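IG hypothetical 16092 (Bacillus cereus ATCC 14579, PDB 1YQH) is of unknown function but belongs to the UPF0045 (DUF77) family of thiamine-binding-like proteins and so may bind thiamine or a related small molecule. Local coordinates at residues A[8-12]-A[79-84]; A[29-33]-A[63-68]; A[48-52]-A[90-94]. One frame throughout, in Å; residues are numbered along the deposited sequence.

In the fold
The fold is a four-stranded antiparallel sheet in the order 40-43, 48-52, 8-17, 75-84, with two helices on one face and a short helix 92-96; the three contacts join parts of it. Contact 1 pairs the first and last strands, 8-17 and 75-84. Contact 2 joins helices 23-36 and 54-70, with its centre about 17 Å from that of contact 1. They meet where Phe-12 CE1 packs 3.7 Å from Ala-64 CB. Contact 3 sets strand 48-52 against residues 90-94. Its centre is about 9 Å from that of contact 1 and about 19 Å from that of contact 2. Strand 8-17 is the common neighbour.

Contact 1 of 3, residues A[8-12]-A[79-84]; sequences VTMSF and SIKIHY
The Tyr-84 ring takes Val-8 at its edge, in the ring plane, where Val-8 CG1 lies 3.9 Å from Tyr-84 CD1. The Phe-12 ring leads away from 79-84. Phe-12 CB stays close to the other strand, 3.2 Å from Ser-79 O. The His-83 ring also leads away, and only its CB lies near Thr-9 O. The two strands pair antiparallel. His-83 N gives a straight bond to Thr-9 O at 2.9 Å, with an N-H...O angle of 170°. Ser-11 and Lys-81 exchange two bonds: Ser-11 N to Lys-81 O at 2.9 Å and Lys-81 N to Ser-11 O at 2.8 Å. The non-hydrogen-bonded pairs are Met-10 with Ile-82 and Phe-12 with Ile-80. Met-10 is a selenomethionine. Its CG stands anti to the backbone N (chi1 -175°), and the chain bends at chi3. The bend lays Met-10 CE alongside Ile-82 CG1 at 3.8 Å. Met-10 CG also meets Ile-80 CG2 at 3.7 Å, the two side chains crossing at a slant. Met-10, Phe-12, Ile-80 and Ile-82 form the apolar face, and helix 54-70 packs on it through Leu-57, Val-61 and Ala-64. On the other face, Ser-11 OG bonds Glu-47 of the third subunit, and His-83 ND1 is paired with Lys-95. Strand 8-17 has 48-52 on its other side, while 75-84 pairs antiparallel with a strand of the second subunit, so the sheet continues there.

Contact 2 of 3, residues A[29-33]-A[63-68]; sequences KAIEV and RAQQAC
Val-33 overlaps Ala-67 and Arg-63, one branch to each. Val-33 CG2 lies 3.7 Å from Ala-67 CB, and Val-33 CG1 reaches Arg-63 NH1 at 3.6 Å. The two helices of a ferredoxin-like fold (a beta-alpha-beta-beta-alpha-beta alpha/beta sandwich) meet here: 23-36 and 54-70 lie together on one face of the antiparallel sheet. They run nearly antiparallel, with 151° between their directions. The segment axes come within 7.7 Å, close for two helices. Small residues allow this. The backbones come nearest at Ala-30 and Ala-64, whose CA atoms are 4.2 Å apart, and Ala-67 adds a third methyl. Ala-67 CB sits over the Lys-29 carbonyl, 3.5 Å from Lys-29 O. Ala-30 CB is likewise 3.5 Å from Ala-64 O. No hydrogen bond crosses between the segments, so the grip is by van der Waals contact. Val-33 CG1 is anti to the backbone N (chi1 171°). This sends it to the Arg-63 side, where it also lies near Arg-63 CB, and leaves CG2 for Ala-67. Arg-63 NE is held in a salt bridge with Asp-59 of its own helix. Lys-29 turns its end away from 63-68 and pairs within its own helix. Lys-29 NZ makes a salt bridge to Glu-32 OE2, meeting it on the syn side, 23° out of the carboxylate plane. Towards the sheet, Ala-30 and Cys-68 touch Val-14. Cys-68 SG closes the inner side of the contact, 3.7 Å from Ala-30 CB.

Contact 3 of 3, residues A[48-52]-A[90-94]; sequences TTLEG and VTIDE
Glu-51 reaches from its strand to the first turn of a helix and accepts a backbone N-H there with its carboxylate. Ile-92 N bonds Glu-51 OE1 at 2.8 Å, with an N-H...O angle of 170°. The donor arrives nearly along the C-O axis of the carboxylate. A water widens the grip. It donates to Glu-51 OE1 at 2.7 Å and accepts from Asp-93 N at 3.0 Å. OE1 therefore serves two successive backbone N-H groups, one directly and one through water. The positive end of the helix would probably favour a charged carboxylate here. Glu-51 CG stands anti to the backbone N (chi1 179°), and the chain stays extended to CD. That length carries the acid across to Thr-91 and Ile-92. Thr-91 CB also touches Glu-51 OE1, at 3.4 Å. The helix start is itself a capping box. Thr-91 is the N-cap. Its OG1 accepts from Glu-94 N at 3.2 Å, and Thr-91 N donates to Glu-94 OE1 at 3.1 Å. Glu-51 thus acts from outside the box, on an N-H the box does not use. Beside this polar cluster the contact is apolar. Ile-92 CD1 meets Thr-49 CG2 tip to tip at 3.8 Å and lies 3.8 Å from Glu-51 CB. Ile-92 thus fits between two residues on the same side of strand 48-52. It also touches Thr-9 of the neighbouring strand, and Ala-45 of the third subunit packs on it. Arg-40 sits beside the cluster, in a salt bridge with Asp-93 OD1 and at long, weak range from Glu-51 OE1. Asp-93 OD1 also bonds Tyr-103 OH.

Contact 1 of 3, residues A[8-12]-A[79-84]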
ATOM      1  N   VAL A   8     -18.155   3.122  -0.905  1.00 13.40           N
ATOM      2  CA  VAL A   8     -16.875   2.419  -0.881  1.00 12.70           C
ATOM      3  C   VAL A   8     -16.348   2.521   0.551  1.00 11.77           C
ATOM      4  O   VAL A   8     -16.791   3.365   1.353  1.00 10.58           O
ATOM      5  CB  VAL A   8     -15.807   2.974  -1.897  1.00 13.10           C
ATOM      6  CG1 VAL A   8     -16.350   2.954  -3.321  1.00 14.04           C
ATOM      7  CG2 VAL A   8     -15.325   4.376  -1.519  1.00 14.83           C
ATOM      8  N   THR A   9     -15.418   1.639   0.877  1.00 11.07           N
ATOM      9  CA  THR A   9     -14.605   1.777   2.065  1.00 11.77           C
ATOM     10  C   THR A   9     -13.158   1.956   1.560  1.00 11.80           C
ATOM     11  O   THR A   9     -12.770   1.366   0.549  1.00 10.90           O
ATOM     12  CB  THR A   9     -14.789   0.540   2.983  1.00 11.99           C
ATOM     13  OG1 THR A   9     -16.176   0.464   3.389  1.00 13.96           O
ATOM     14  CG2 THR A   9     -13.924   0.638   4.226  1.00 13.53           C
HETATM   15  N   MSE A  10     -12.392   2.795   2.243  1.00 12.25           N
HETATM   16  CA  MSE A  10     -11.059   3.175   1.800  1.00 14.75           C
HETATM   17  C   MSE A  10     -10.193   3.367   3.044  1.00 13.61           C
HETATM   18  O   MSE A  10     -10.715   3.680   4.118  1.00 13.50           O
HETATM   19  CB  MSE A  10     -11.177   4.497   1.039  1.00 14.65           C
HETATM   20  CG  MSE A  10      -9.918   5.009   0.394  1.00 17.32           C
HETATM   21 SE   MSE A  10     -10.287   6.734  -0.410  1.00 22.82          SE
HETATM   22  CE  MSE A  10     -11.573   6.193  -1.807  1.00 17.35           C
ATOM     23  N   SER A  11      -8.888   3.133   2.923  1.00 11.56           N
ATOM     24  CA  SER A  11      -7.965   3.648   3.911  1.00 11.06           C
ATOM     25  C   SER A  11      -6.896   4.464   3.227  1.00 10.74           C
ATOM     26  O   SER A  11      -6.640   4.291   2.024  1.00 11.24           O
ATOM     27  CB  SER A  11      -7.347   2.527   4.761  1.00 11.13           C
ATOM     28  OG  SER A  11      -6.498   1.702   3.987  1.00 12.48           O
ATOM     29  N   PHE A  12      -6.285   5.373   3.974  1.00 10.61           N
ATOM     30  CA  PHE A  12      -5.194   6.147   3.410  1.00 10.49           C
ATOM     31  C   PHE A  12      -4.249   6.599   4.494  1.00 10.43           C
ATOM     32  O   PHE A  12      -4.602   6.652   5.687  1.00  9.86           O
ATOM     33  CB  PHE A  12      -5.736   7.369   2.623  1.00 10.81           C
ATOM     34  CG  PHE A  12      -6.002   8.590   3.480  1.00 10.90           C
ATOM     35  CD1 PHE A  12      -5.096   9.660   3.492  1.00 12.07           C
ATOM     36  CD2 PHE A  12      -7.154   8.678   4.269  1.00 11.41           C
ATOM     37  CE1 PHE A  12      -5.324  10.793   4.270  1.00 11.75           C
ATOM     38  CE2 PHE A  12      -7.393   9.811   5.050  1.00 10.55           C
ATOM     39  CZ  PHE A  12      -6.480  10.872   5.056  1.00 11.29           C
ATOM     40  N   SER A  79      -0.623   6.982   0.499  1.00 11.47           N
ATOM     41  CA  SER A  79      -1.020   5.608   0.194  1.00 12.29           C
ATOM     42  C   SER A  79      -2.536   5.518   0.324  1.00 12.00           C
ATOM     43  O   SER A  79      -3.123   6.119   1.224  1.00 12.32           O
ATOM     44  CB  SER A  79      -0.374   4.617   1.166  1.00 12.71           C
ATOM     45  OG  SER A  79       1.044   4.713   1.163  1.00 15.00           O
ATOM     46  N   ILE A  80      -3.162   4.770  -0.571  1.00 11.76           N
ATOM     47  CA  ILE A  80      -4.610   4.618  -0.576  1.00 12.61           C
ATOM     48  C   ILE A  80      -4.919   3.158  -0.859  1.00 13.03           C
ATOM     49  O   ILE A  80      -4.245   2.528  -1.683  1.00 13.08           O
ATOM     50  CB  ILE A  80      -5.293   5.496  -1.684  1.00 12.23           C
ATOM     51  CG1 ILE A  80      -4.907   6.975  -1.542  1.00 12.19           C
ATOM     52  CG2 ILE A  80      -6.821   5.331  -1.634  1.00 12.99           C
ATOM     53  CD1 ILE A  80      -5.249   7.857  -2.746  1.00 12.59           C
ATOM     54  N   LYS A  81      -5.914   2.613  -0.157  1.00 13.20           N
ATOM     55  CA  LYS A  81      -6.459   1.316  -0.524  1.00 13.90           C
ATOM     56  C   LYS A  81      -7.978   1.457  -0.616  1.00 13.29           C
ATOM     57  O   LYS A  81      -8.606   2.014   0.294  1.00 14.00           O
ATOM     58  CB  LYS A  81      -6.095   0.259   0.509  1.00 14.46           C
ATOM     59  CG  LYS A  81      -6.163  -1.163  -0.035  1.00 18.42           C
ATOM     60  CD  LYS A  81      -5.544  -2.164   0.936  1.00 24.04           C
ATOM     61  CE  LYS A  81      -4.009  -2.230   0.848  1.00 26.31           C
ATOM     62  NZ  LYS A  81      -3.493  -2.932  -0.376  1.00 28.43           N
ATOM     63  N   ILE A  82      -8.552   0.972  -1.707  1.00 12.23           N
ATOM     64  CA  ILE A  82      -9.987   1.114  -1.938  1.00 11.42           C
ATOM     65  C   ILE A  82     -10.611  -0.262  -2.069  1.00 11.06           C
ATOM     66  O   ILE A  82     -10.111  -1.094  -2.828  1.00 10.61           O
ATOM     67  CB  ILE A  82     -10.316   1.917  -3.233  1.00 11.47           C
ATOM     68  CG1 ILE A  82      -9.562   3.251  -3.263  1.00 11.70           C
ATOM     69  CG2 ILE A  82     -11.838   2.149  -3.383  1.00 12.32           C
ATOM     70  CD1 ILE A  82      -9.641   3.983  -4.607  1.00 11.10           C
ATOM     71  N   HIS A  83     -11.722  -0.482  -1.352  1.00  9.59           N
ATOM     72  CA  HIS A  83     -12.563  -1.655  -1.583  1.00  9.99           C
ATOM     73  C   HIS A  83     -13.756  -1.191  -2.400  1.00  9.91           C
ATOM     74  O   HIS A  83     -14.625  -0.462  -1.910  1.00 10.24           O
ATOM     75  CB  HIS A  83     -13.038  -2.290  -0.260  1.00  9.88           C
ATOM     76  CG  HIS A  83     -13.616  -3.661  -0.435  1.00 10.41           C
ATOM     77  ND1 HIS A  83     -13.575  -4.620   0.553  1.00 12.15           N
ATOM     78  CD2 HIS A  83     -14.245  -4.233  -1.490  1.00 12.33           C
ATOM     79  CE1 HIS A  83     -14.166  -5.721   0.120  1.00 13.14           C
ATOM     80  NE2 HIS A  83     -14.576  -5.516  -1.119  1.00 10.86           N
ATOM     81  N   TYR A  84     -13.769  -1.600  -3.667  1.00  9.81           N
ATOM     82  CA  TYR A  84     -14.726  -1.115  -4.645  1.00 10.13           C
ATOM     83  C   TYR A  84     -15.673  -2.258  -5.010  1.00 10.56           C
ATOM     84  O   TYR A  84     -15.243  -3.288  -5.529  1.00 10.62           O
ATOM     85  CB  TYR A  84     -13.943  -0.623  -5.872  1.00 10.59           C
ATOM     86  CG  TYR A  84     -14.768   0.032  -6.946  1.00 11.72           C
ATOM     87  CD1 TYR A  84     -15.484   1.206  -6.687  1.00 14.38           C
ATOM     88  CD2 TYR A  84     -14.811  -0.505  -8.234  1.00 12.52           C
ATOM     89  CE1 TYR A  84     -16.241   1.816  -7.682  1.00 14.93           C
ATOM     90  CE2 TYR A  84     -15.571   0.106  -9.242  1.00 14.09           C
ATOM     91  CZ  TYR A  84     -16.273   1.266  -8.950  1.00 13.61           C
ATOM     92  OH  TYR A  84     -17.021   1.885  -9.935  1.00 15.71           O
TER

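Contact 2 of 3, residues A[29-33]-A[63-68]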
ATOM      1  N   LYS A  29      -2.851  18.202  10.432  1.00 12.16           N
ATOM      2  CA  LYS A  29      -3.608  19.027   9.498  1.00 11.99           C
ATOM      3  C   LYS A  29      -4.298  18.165   8.439  1.00 11.62           C
ATOM      4  O   LYS A  29      -5.395  18.496   7.971  1.00 11.90           O
ATOM      5  CB  LYS A  29      -2.705  20.082   8.853  1.00 12.55           C
ATOM      6  CG  LYS A  29      -2.089  21.081   9.856  1.00 14.60           C
ATOM      7  CD  LYS A  29      -3.128  21.788  10.730  1.00 20.38           C
ATOM      8  CE  LYS A  29      -3.914  22.835   9.977  1.00 22.71           C
ATOM      9  NZ  LYS A  29      -4.833  23.608  10.890  1.00 26.33           N
ATOM     10  N   ALA A  30      -3.662  17.057   8.071  1.00 11.04           N
ATOM     11  CA  ALA A  30      -4.289  16.096   7.163  1.00 10.59           C
ATOM     12  C   ALA A  30      -5.487  15.434   7.845  1.00 10.61           C
ATOM     13  O   ALA A  30      -6.560  15.333   7.256  1.00 10.71           O
ATOM     14  CB  ALA A  30      -3.279  15.044   6.693  1.00 10.99           C
ATOM     15  N   ILE A  31      -5.321  15.007   9.097  1.00 10.05           N
ATOM     16  CA  ILE A  31      -6.448  14.382   9.808  1.00 10.82           C
ATOM     17  C   ILE A  31      -7.585  15.393  10.033  1.00 10.56           C
ATOM     18  O   ILE A  31      -8.766  15.030   9.983  1.00 10.24           O
ATOM     19  CB  ILE A  31      -5.980  13.697  11.116  1.00 10.64           C
ATOM     20  CG1 ILE A  31      -4.954  12.592  10.808  1.00 12.91           C
ATOM     21  CG2 ILE A  31      -7.181  13.142  11.903  1.00 11.23           C
ATOM     22  CD1 ILE A  31      -5.470  11.490   9.919  1.00 17.60           C
ATOM     23  N   GLU A  32      -7.238  16.665  10.234  1.00 10.49           N
ATOM     24  CA  GLU A  32      -8.254  17.719  10.367  1.00 11.53           C
ATOM     25  C   GLU A  32      -9.175  17.753   9.139  1.00 10.57           C
ATOM     26  O   GLU A  32     -10.399  17.922   9.264  1.00  9.83           O
ATOM     27  CB  GLU A  32      -7.591  19.076  10.585  1.00 12.05           C
ATOM     28  CG  GLU A  32      -8.562  20.203  10.895  1.00 16.68           C
ATOM     29  CD  GLU A  32      -7.845  21.507  11.186  1.00 21.63           C
ATOM     30  OE1 GLU A  32      -8.022  22.037  12.304  1.00 24.77           O
ATOM     31  OE2 GLU A  32      -7.100  21.988  10.305  1.00 22.96           O
ATOM     32  N   VAL A  33      -8.601  17.576   7.952  1.00  9.28           N
ATOM     33  CA  VAL A  33      -9.414  17.528   6.737  1.00  9.90           C
ATOM     34  C   VAL A  33     -10.446  16.396   6.847  1.00  9.53           C
ATOM     35  O   VAL A  33     -11.628  16.601   6.561  1.00 10.32           O
ATOM     36  CB  VAL A  33      -8.550  17.355   5.471  1.00  9.77           C
ATOM     37  CG1 VAL A  33      -9.426  17.089   4.244  1.00 10.37           C
ATOM     38  CG2 VAL A  33      -7.667  18.596   5.256  1.00 10.88           C
ATOM     39  N   ARG A  63      -7.299  16.572  -0.496  1.00 11.45           N
ATOM     40  CA  ARG A  63      -7.210  17.766   0.332  1.00 11.79           C
ATOM     41  C   ARG A  63      -6.339  17.520   1.556  1.00 11.25           C
ATOM     42  O   ARG A  63      -5.689  18.451   2.042  1.00 11.58           O
ATOM     43  CB  ARG A  63      -8.596  18.301   0.680  1.00 12.04           C
ATOM     44  CG  ARG A  63      -9.248  18.925  -0.546  1.00 13.63           C
ATOM     45  CD  ARG A  63     -10.557  19.599  -0.227  1.00 16.72           C
ATOM     46  NE  ARG A  63     -11.566  18.618   0.121  1.00 18.24           N
ATOM     47  CZ  ARG A  63     -12.018  18.456   1.352  1.00 16.21           C
ATOM     48  NH1 ARG A  63     -11.556  19.231   2.315  1.00 16.01           N
ATOM     49  NH2 ARG A  63     -12.931  17.531   1.610  1.00 16.76           N
ATOM     50  N   ALA A  64      -6.310  16.264   2.017  1.00 11.59           N
ATOM     51  CA  ALA A  64      -5.485  15.861   3.167  1.00 11.33           C
ATOM     52  C   ALA A  64      -4.021  15.990   2.800  1.00 11.59           C
ATOM     53  O   ALA A  64      -3.244  16.575   3.543  1.00 10.59           O
ATOM     54  CB  ALA A  64      -5.797  14.414   3.594  1.00 12.23           C
ATOM     55  N   GLN A  65      -3.639  15.451   1.638  1.00 11.37           N
ATOM     56  CA  GLN A  65      -2.238  15.586   1.228  1.00 12.46           C
ATOM     57  C   GLN A  65      -1.866  17.058   0.964  1.00 11.66           C
ATOM     58  O   GLN A  65      -0.768  17.485   1.301  1.00 12.11           O
ATOM     59  CB  GLN A  65      -1.863  14.629   0.085  1.00 12.96           C
ATOM     60  CG  GLN A  65      -2.303  15.025  -1.267  1.00 14.76           C
ATOM     61  CD  GLN A  65      -1.822  14.081  -2.389  1.00 13.20           C
ATOM     62  OE1 GLN A  65      -1.091  13.098  -2.179  1.00 13.77           O
ATOM     63  NE2 GLN A  65      -2.246  14.391  -3.588  1.00 11.93           N
ATOM     64  N   GLN A  66      -2.792  17.846   0.404  1.00 11.40           N
ATOM     65  CA  GLN A  66      -2.521  19.270   0.221  1.00 11.54           C
ATOM     66  C   GLN A  66      -2.385  19.978   1.570  1.00 11.14           C
ATOM     67  O   GLN A  66      -1.551  20.876   1.713  1.00 11.31           O
ATOM     68  CB  GLN A  66      -3.587  19.957  -0.658  1.00 11.59           C
ATOM     69  CG  GLN A  66      -3.303  21.439  -0.911  1.00 13.23           C
ATOM     70  CD  GLN A  66      -2.003  21.679  -1.646  1.00 16.21           C
ATOM     71  OE1 GLN A  66      -1.218  22.560  -1.276  1.00 17.70           O
ATOM     72  NE2 GLN A  66      -1.770  20.910  -2.701  1.00 18.03           N
ATOM     73  N   ALA A  67      -3.186  19.575   2.559  1.00 10.73           N
ATOM     74  CA  ALA A  67      -3.066  20.166   3.908  1.00 11.00           C
ATOM     75  C   ALA A  67      -1.650  19.979   4.474  1.00 10.67           C
ATOM     76  O   ALA A  67      -1.131  20.865   5.161  1.00 10.76           O
ATOM     77  CB  ALA A  67      -4.110  19.591   4.863  1.00 11.41           C
ATOM     78  N   CYS A  68      -1.035  18.839   4.175  1.00 11.12           N
ATOM     79  CA  CYS A  68       0.332  18.577   4.612  1.00 11.06           C
ATOM     80  C   CYS A  68       1.300  19.613   4.030  1.00 10.84           C
ATOM     81  O   CYS A  68       2.121  20.195   4.745  1.00 11.11           O
ATOM     82  CB  CYS A  68       0.779  17.176   4.185  1.00 11.47           C
ATOM     83  SG  CYS A  68      -0.026  15.802   5.015  1.00 13.55           S
TER

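Contact 3 of 3, residues A[48-52]-A[90-94]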
ATOM      1  N   THR A  48      -5.873   5.694   8.025  1.00 10.60           N
ATOM      2  CA  THR A  48      -7.192   6.190   8.439  1.00 10.48           C
ATOM      3  C   THR A  48      -8.210   5.583   7.493  1.00 10.16           C
ATOM      4  O   THR A  48      -8.020   5.629   6.264  1.00  9.65           O
ATOM      5  CB  THR A  48      -7.221   7.733   8.373  1.00 10.09           C
ATOM      6  OG1 THR A  48      -6.398   8.236   9.428  1.00 12.01           O
ATOM      7  CG2 THR A  48      -8.656   8.307   8.525  1.00 10.73           C
ATOM      8  N   THR A  49      -9.263   5.001   8.063  1.00  9.40           N
ATOM      9  CA  THR A  49     -10.326   4.367   7.285  1.00  9.80           C
ATOM     10  C   THR A  49     -11.436   5.387   7.045  1.00  8.76           C
ATOM     11  O   THR A  49     -11.778   6.128   7.969  1.00  9.54           O
ATOM     12  CB  THR A  49     -10.915   3.163   8.049  1.00 10.36           C
ATOM     13  OG1 THR A  49      -9.854   2.261   8.386  1.00 13.59           O
ATOM     14  CG2 THR A  49     -11.956   2.430   7.177  1.00  9.82           C
ATOM     15  N   LEU A  50     -11.974   5.400   5.821  1.00  9.48           N
ATOM     16  CA  LEU A  50     -13.111   6.232   5.412  1.00  9.02           C
ATOM     17  C   LEU A  50     -14.218   5.378   4.798  1.00  9.77           C
ATOM     18  O   LEU A  50     -13.947   4.341   4.181  1.00  9.48           O
ATOM     19  CB  LEU A  50     -12.676   7.261   4.356  1.00  9.68           C
ATOM     20  CG  LEU A  50     -11.434   8.108   4.632  1.00 10.20           C
ATOM     21  CD1 LEU A  50     -11.055   8.962   3.424  1.00 11.50           C
ATOM     22  CD2 LEU A  50     -11.654   8.995   5.870  1.00 12.43           C
ATOM     23  N   GLU A  51     -15.466   5.826   4.951  1.00  9.11           N
ATOM     24  CA  GLU A  51     -16.586   5.165   4.295  1.00 10.00           C
ATOM     25  C   GLU A  51     -17.443   6.238   3.642  1.00 10.03           C
ATOM     26  O   GLU A  51     -17.697   7.266   4.249  1.00  9.38           O
ATOM     27  CB  GLU A  51     -17.403   4.399   5.338  1.00 10.10           C
ATOM     28  CG  GLU A  51     -18.621   3.686   4.786  1.00 11.35           C
ATOM     29  CD  GLU A  51     -19.449   3.049   5.891  1.00 11.59           C
ATOM     30  OE1 GLU A  51     -19.054   1.988   6.394  1.00 11.91           O
ATOM     31  OE2 GLU A  51     -20.493   3.608   6.264  1.00 15.25           O
ATOM     32  N   GLY A  52     -17.877   5.997   2.407  1.00 10.49           N
ATOM     33  CA  GLY A  52     -18.747   6.950   1.720  1.00 10.70           C
ATOM     34  C   GLY A  52     -18.613   6.882   0.214  1.00 11.25           C
ATOM     35  O   GLY A  52     -18.220   5.856  -0.343  1.00 10.99           O
ATOM     36  N   VAL A  90     -19.843  -1.482  -0.104  1.00 11.91           N
ATOM     37  CA  VAL A  90     -19.094  -2.150   0.961  1.00 13.68           C
ATOM     38  C   VAL A  90     -18.962  -1.160   2.122  1.00 13.60           C
ATOM     39  O   VAL A  90     -18.760   0.037   1.904  1.00 13.68           O
ATOM     40  CB  VAL A  90     -17.713  -2.655   0.465  1.00 14.29           C
ATOM     41  CG1 VAL A  90     -16.919  -1.529  -0.159  1.00 15.79           C
ATOM     42  CG2 VAL A  90     -16.929  -3.361   1.598  1.00 15.12           C
ATOM     43  N   THR A  91     -19.093  -1.678   3.340  1.00 13.29           N
ATOM     44  CA  THR A  91     -19.110  -0.866   4.551  1.00 13.44           C
ATOM     45  C   THR A  91     -18.047  -1.318   5.542  1.00 12.97           C
ATOM     46  O   THR A  91     -17.556  -2.450   5.479  1.00 12.47           O
ATOM     47  CB  THR A  91     -20.485  -0.928   5.265  1.00 13.95           C
ATOM     48  OG1 THR A  91     -20.766  -2.282   5.637  1.00 16.21           O
ATOM     49  CG2 THR A  91     -21.595  -0.384   4.356  1.00 15.97           C
ATOM     50  N   ILE A  92     -17.702  -0.424   6.465  1.00 12.21           N
ATOM     51  CA  ILE A  92     -16.776  -0.759   7.530  1.00 12.19           C
ATOM     52  C   ILE A  92     -17.354  -1.905   8.371  1.00 12.59           C
ATOM     53  O   ILE A  92     -16.678  -2.900   8.651  1.00 12.44           O
ATOM     54  CB  ILE A  92     -16.493   0.464   8.418  1.00 11.53           C
ATOM     55  CG1 ILE A  92     -15.690   1.507   7.619  1.00 11.72           C
ATOM     56  CG2 ILE A  92     -15.750   0.035   9.704  1.00 11.03           C
ATOM     57  CD1 ILE A  92     -15.531   2.898   8.291  1.00 12.09           C
ATOM     58  N   ASP A  93     -18.613  -1.758   8.755  1.00 13.67           N
ATOM     59  CA  ASP A  93     -19.234  -2.719   9.668  1.00 14.93           C
ATOM     60  C   ASP A  93     -19.232  -4.141   9.115  1.00 15.56           C
ATOM     61  O   ASP A  93     -19.005  -5.086   9.856  1.00 14.91           O
ATOM     62  CB  ASP A  93     -20.638  -2.264  10.062  1.00 15.56           C
ATOM     63  CG  ASP A  93     -20.617  -1.058  10.990  1.00 17.70           C
ATOM     64  OD1 ASP A  93     -19.550  -0.744  11.544  1.00 20.49           O
ATOM     65  OD2 ASP A  93     -21.678  -0.425  11.188  1.00 22.20           O
ATOM     66  N   GLU A  94     -19.443  -4.300   7.807  1.00 16.34           N
ATOM     67  CA  GLU A  94     -19.502  -5.646   7.256  1.00 17.83           C
ATOM     68  C   GLU A  94     -18.144  -6.337   7.348  1.00 18.31           C
ATOM     69  O   GLU A  94     -18.075  -7.557   7.471  1.00 18.77           O
ATOM     70  CB  GLU A  94     -20.033  -5.635   5.824  1.00 18.51           C
ATOM     71  CG  GLU A  94     -18.976  -5.579   4.772  1.00 20.35           C
ATOM     72  CD  GLU A  94     -19.573  -5.630   3.393  1.00 23.39           C
ATOM     73  OE1 GLU A  94     -20.133  -4.603   2.959  1.00 24.81           O
ATOM     74  OE2 GLU A  94     -19.481  -6.697   2.756  1.00 24.74           O
TER
HETATM   75  O   HOH W   1     -20.369   0.589   8.308  1.00 17.69           O